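Local coordinates for protein acidocalcisomal pyrophosphatase (Trypanosoma cruzi, PDB 5CUV) that probably hydrolyses inorganic diphosphate to phosphate, using magnesium as its cofactor, at residues A[93-96]-A[97-101]; A[116-119]-A[120-124]. All blocks are in the same frame, centred on the assembly; numbering follows the deposited sequence.

Interaction 1: residues A[93-96]-A[97-101]; sequences GYLE and ERKIE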
loop_
_atom_site.group_PDB
_atom_site.type_symbol
_atom_site.label_atom_id
_atom_site.label_comp_id
_atom_site.label_asym_id
_atom_site.label_seq_id
_atom_site.Cartn_x
_atom_site.Cartn_y
_atom_site.Cartn_z
ATOM N N GLY A 93 24.842 55.312 16.520
ATOM C CA GLY A 93 23.958 56.161 15.713
ATOM C C GLY A 93 24.217 56.248 14.210
ATOM O O GLY A 93 23.520 56.977 13.491
ATOM N N TYR A 94 25.200 55.511 13.717
ATOM C CA TYR A 94 25.527 55.560 12.303
ATOM C C TYR A 94 26.453 54.385 12.130
ATOM O O TYR A 94 26.810 53.761 13.125
ATOM C CB TYR A 94 26.266 56.873 11.981
ATOM C CG TYR A 94 27.656 56.970 12.628
ATOM C CD1 TYR A 94 28.728 56.231 12.123
ATOM C CD2 TYR A 94 27.850 57.658 13.828
ATOM C CE1 TYR A 94 29.926 56.151 12.791
ATOM C CE2 TYR A 94 29.055 57.582 14.505
ATOM C CZ TYR A 94 30.090 56.817 13.983
ATOM O OH TYR A 94 31.285 56.666 14.670
ATOM N N LEU A 95 26.839 54.093 10.886
ATOM C CA LEU A 95 27.764 52.989 10.583
ATOM C C LEU A 95 28.872 53.338 9.577
ATOM O O LEU A 95 28.674 54.174 8.689
ATOM C CB LEU A 95 27.003 51.798 10.012
ATOM C CG LEU A 95 26.199 50.915 10.936
ATOM C CD1 LEU A 95 25.386 49.999 10.077
ATOM C CD2 LEU A 95 27.118 50.166 11.871
ATOM N N GLU A 96 30.024 52.681 9.700
ATOM C CA GLU A 96 31.103 52.911 8.752
ATOM C C GLU A 96 30.686 52.261 7.431
ATOM O O GLU A 96 30.001 51.255 7.420
ATOM C CB GLU A 96 32.424 52.315 9.263
ATOM C CG GLU A 96 32.792 52.790 10.707
ATOM C CD GLU A 96 34.183 52.326 11.219
ATOM O OE1 GLU A 96 34.846 51.456 10.570
ATOM O OE2 GLU A 96 34.598 52.845 12.298
ATOM N N GLU A 97 31.101 52.852 6.317
ATOM C CA GLU A 97 30.752 52.355 5.007
ATOM C C GLU A 97 31.149 50.915 4.724
ATOM O O GLU A 97 30.759 50.358 3.704
ATOM C CB GLU A 97 31.367 53.261 3.944
ATOM C CG GLU A 97 30.925 54.738 4.025
ATOM C CD GLU A 97 31.709 55.644 3.053
ATOM O OE1 GLU A 97 31.182 56.727 2.656
ATOM O OE2 GLU A 97 32.859 55.265 2.701
ATOM N N ARG A 98 31.937 50.303 5.595
ATOM C CA ARG A 98 32.372 48.927 5.348
ATOM C C ARG A 98 31.282 48.008 5.935
ATOM O O ARG A 98 31.128 46.853 5.525
ATOM C CB ARG A 98 33.754 48.663 6.008
ATOM C CG ARG A 98 33.650 48.334 7.519
ATOM C CD ARG A 98 34.676 48.992 8.470
ATOM N NE ARG A 98 35.898 48.210 8.635
ATOM C CZ ARG A 98 36.678 48.268 9.710
ATOM N NH1 ARG A 98 36.369 49.066 10.728
ATOM N NH2 ARG A 98 37.783 47.534 9.756
ATOM N N LYS A 99 30.527 48.549 6.888
ATOM C CA LYS A 99 29.471 47.798 7.535
ATOM C C LYS A 99 28.261 47.862 6.647
ATOM O O LYS A 99 27.700 46.841 6.287
ATOM C CB LYS A 99 29.166 48.372 8.911
ATOM C CG LYS A 99 29.897 47.636 9.998
ATOM C CD LYS A 99 29.734 46.130 9.824
ATOM C CE LYS A 99 30.514 45.361 10.882
ATOM N NZ LYS A 99 31.966 45.782 10.837
ATOM N N ILE A 100 27.857 49.072 6.304
ATOM C CA ILE A 100 26.744 49.284 5.399
ATOM C C ILE A 100 26.939 48.348 4.179
ATOM O O ILE A 100 25.975 47.878 3.591
ATOM C CB ILE A 100 26.729 50.756 4.888
ATOM C CG1 ILE A 100 26.367 51.717 6.036
ATOM C CG2 ILE A 100 25.860 50.847 3.637
ATOM C CD1 ILE A 100 24.955 52.236 6.029
ATOM N N GLU A 101 28.183 48.082 3.793
ATOM C CA GLU A 101 28.427 47.209 2.648
ATOM C C GLU A 101 28.196 45.728 3.003
ATOM O O GLU A 101 27.789 44.945 2.142
ATOM C CB GLU A 101 29.849 47.412 2.127
ATOM C CG GLU A 101 30.298 46.470 1.005
ATOM C CD GLU A 101 31.821 46.577 0.699
ATOM O OE1 GLU A 101 32.305 47.714 0.411
ATOM O OE2 GLU A 101 32.522 45.517 0.746
#
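E96 and R98 form a salt bridge as the chain passes from strand 95-96 into helix 97-106, with R98 NH1 donating to E96 OE1 at 2.8 Å. The acceptor is met on its syn side, somewhat out of the carboxylate plane, and the N-H points at it with an angle of 145°. The two side chains lie side by side, their carboxylate and guanidinium planes only 7° apart. E96 is extended beyond CG, whereas R98 has CG wedged between its backbone N and carbonyl carbon (chi1 82°) and bends twice further out, which brings the guanidinium edge round to the glutamate.

The backbone bonds converge on E96 O. E96 O accepts from K99 N at 2.8 Å, a donor standing above the carbonyl plane, and from I100 N at 3.3 Å, which lies in that plane.

Apolar packing occupies the inner face. L95 CB touches I100 CG1 at 4.0 Å, and L95 CD2 rests on K99 CB at 4.0 Å. F84 and F87 of helix 73-87 cover L95, so a branched aliphatic residue suits this buried place. Y94 stacks on H129, and L95 pairs through its backbone with I130, an antiparallel pairing consistent with that between the loops of an EF-hand pair.

The chemistry thus divides the turn: charged groups bridge its solvent side, while leucine and isoleucine enter the core and one carbonyl ties strand to helix.

Interaction 2: residues A[116-119]-A[120-124]; sequences VKQM and KSEIN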
loop_
_atom_site.group_PDB
_atom_site.type_symbol
_atom_site.label_atom_id
_atom_site.label_comp_id
_atom_site.label_asym_id
_atom_site.label_seq_id
_atom_site.Cartn_x
_atom_site.Cartn_y
_atom_site.Cartn_z
ATOM N N VAL A 116 29.701 49.789 -4.895
ATOM C CA VAL A 116 30.096 50.385 -3.623
ATOM C C VAL A 116 30.500 51.830 -3.848
ATOM O O VAL A 116 30.146 52.720 -3.071
ATOM C CB VAL A 116 31.258 49.620 -2.974
ATOM C CG1 VAL A 116 31.933 50.479 -1.910
ATOM C CG2 VAL A 116 30.727 48.347 -2.351
ATOM N N LYS A 117 31.239 52.061 -4.924
ATOM C CA LYS A 117 31.662 53.406 -5.234
ATOM C C LYS A 117 30.410 54.263 -5.390
ATOM O O LYS A 117 30.272 55.271 -4.706
ATOM C CB LYS A 117 32.519 53.393 -6.502
ATOM C CG LYS A 117 33.727 52.414 -6.410
ATOM C CD LYS A 117 34.728 52.516 -7.598
ATOM C CE LYS A 117 34.768 51.221 -8.486
ATOM N NZ LYS A 117 35.837 51.168 -9.583
ATOM N N GLN A 118 29.480 53.835 -6.240
ATOM C CA GLN A 118 28.239 54.575 -6.471
ATOM C C GLN A 118 27.472 54.913 -5.201
ATOM O O GLN A 118 26.874 55.964 -5.126
ATOM C CB GLN A 118 27.314 53.819 -7.424
ATOM C CG GLN A 118 26.534 54.726 -8.406
ATOM C CD GLN A 118 24.986 54.717 -8.245
ATOM O OE1 GLN A 118 24.258 55.205 -9.126
ATOM N NE2 GLN A 118 24.490 54.175 -7.125
HETATM N N MSE A 119 27.440 54.106 -4.221
HETATM C CA MSE A 119 26.893 54.442 -2.973
HETATM C C MSE A 119 27.566 55.456 -2.171
HETATM O O MSE A 119 27.003 56.228 -1.576
HETATM C CB MSE A 119 27.080 53.179 -2.255
HETATM C CG MSE A 119 26.444 52.921 -0.908
HETATM SE SE MSE A 119 27.618 53.101 0.542
HETATM C CE MSE A 119 28.682 51.640 0.806
ATOM N N LYS A 120 28.826 55.413 -2.110
ATOM C CA LYS A 120 29.591 56.438 -1.400
ATOM C C LYS A 120 29.324 57.787 -2.064
ATOM O O LYS A 120 28.968 58.760 -1.402
ATOM C CB LYS A 120 31.105 56.148 -1.419
ATOM C CG LYS A 120 31.503 54.911 -0.659
ATOM C CD LYS A 120 32.980 54.710 -0.665
ATOM C CE LYS A 120 33.324 53.505 0.209
ATOM N NZ LYS A 120 34.595 52.779 -0.191
ATOM N N SER A 121 29.497 57.839 -3.380
ATOM C CA SER A 121 29.262 59.064 -4.138
ATOM C C SER A 121 27.876 59.648 -3.794
ATOM O O SER A 121 27.742 60.837 -3.538
ATOM C CB SER A 121 29.358 58.747 -5.605
ATOM O OG SER A 121 29.244 59.926 -6.338
ATOM N N GLU A 122 26.863 58.782 -3.763
ATOM C CA GLU A 122 25.484 59.123 -3.421
ATOM C C GLU A 122 25.363 59.695 -2.029
ATOM O O GLU A 122 24.698 60.710 -1.817
ATOM C CB GLU A 122 24.597 57.881 -3.446
ATOM C CG GLU A 122 24.398 57.236 -4.793
ATOM C CD GLU A 122 23.564 58.086 -5.688
ATOM O OE1 GLU A 122 22.375 58.304 -5.335
ATOM O OE2 GLU A 122 24.115 58.537 -6.720
ATOM N N ILE A 123 25.950 59.004 -1.061
ATOM C CA ILE A 123 25.870 59.474 0.309
ATOM C C ILE A 123 26.879 60.584 0.551
ATOM O O ILE A 123 26.701 61.419 1.447
ATOM C CB ILE A 123 26.112 58.348 1.323
ATOM C CG1 ILE A 123 25.294 57.120 0.942
ATOM C CG2 ILE A 123 25.660 58.809 2.711
ATOM C CD1 ILE A 123 23.895 57.087 1.598
ATOM N N ASN A 124 27.928 60.615 -0.249
ATOM C CA ASN A 124 28.925 61.640 -0.081
ATOM C C ASN A 124 29.146 61.935 1.414
ATOM O O ASN A 124 28.908 63.047 1.885
ATOM C CB ASN A 124 28.473 62.894 -0.831
ATOM C CG ASN A 124 29.546 63.979 -0.874
ATOM O OD1 ASN A 124 30.773 63.693 -0.911
ATOM N ND2 ASN A 124 29.095 65.232 -0.896
#
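V116, K117 and M119 each offer a backbone carbonyl to the N-H four residues on, the i to i+4 hydrogen bonds of an alpha-helix. K120 N donates to V116 O at 3.1 Å, S121 N to K117 O at 3.0 Å and I123 N to M119 O at 3.0 Å; the K117 bond is the straightest of the three, its N-H angle being 174°. E122 N makes the corresponding bond to Q118 O, though the placing of that oxygen is less certain.

Beyond the backbone, the aliphatic end of K120 lies beside V116, with K120 CE 3.9 Å from V116 CG1. K120 CG lies beside the backbone N (chi1 -66°) and the chain is extended beyond it, which carries CE and NZ alongside the valine; the residue as a whole is exposed. Q118 and E122 meet more loosely, crossing at a slant with amide and carboxylate planes 15° apart: Q118 NE2 is 3.8 Å from E122 CG. Both are exposed but run beside W138 of helix 132-141.

The buried face belongs to V116, M119, here selenomethionine, and I123. M119 and I123 both reach W138 and I130 of strand 129-130, while M119 also packs against I100 and V116 against E101, both of helix 97-106.

In the fold
Interaction 1 comes first along the chain, at the entry to helix 97-106, and interaction 2 follows in the next helix, 113-123; their centres are 12 Å apart. The two helices pack directly: besides the contacts of the buried face, the K120 chain lies against E97. Strand 95-96 pairs antiparallel with strand 129-130, and helices 73-87 and 132-141 flank them, an arrangement consistent with an EF-hand pair. Both interactions therefore belong to one small N-terminal helical region, far from the magnesium site of D291, D296 and D328; they are internal packing of that region, away from the magnesium site.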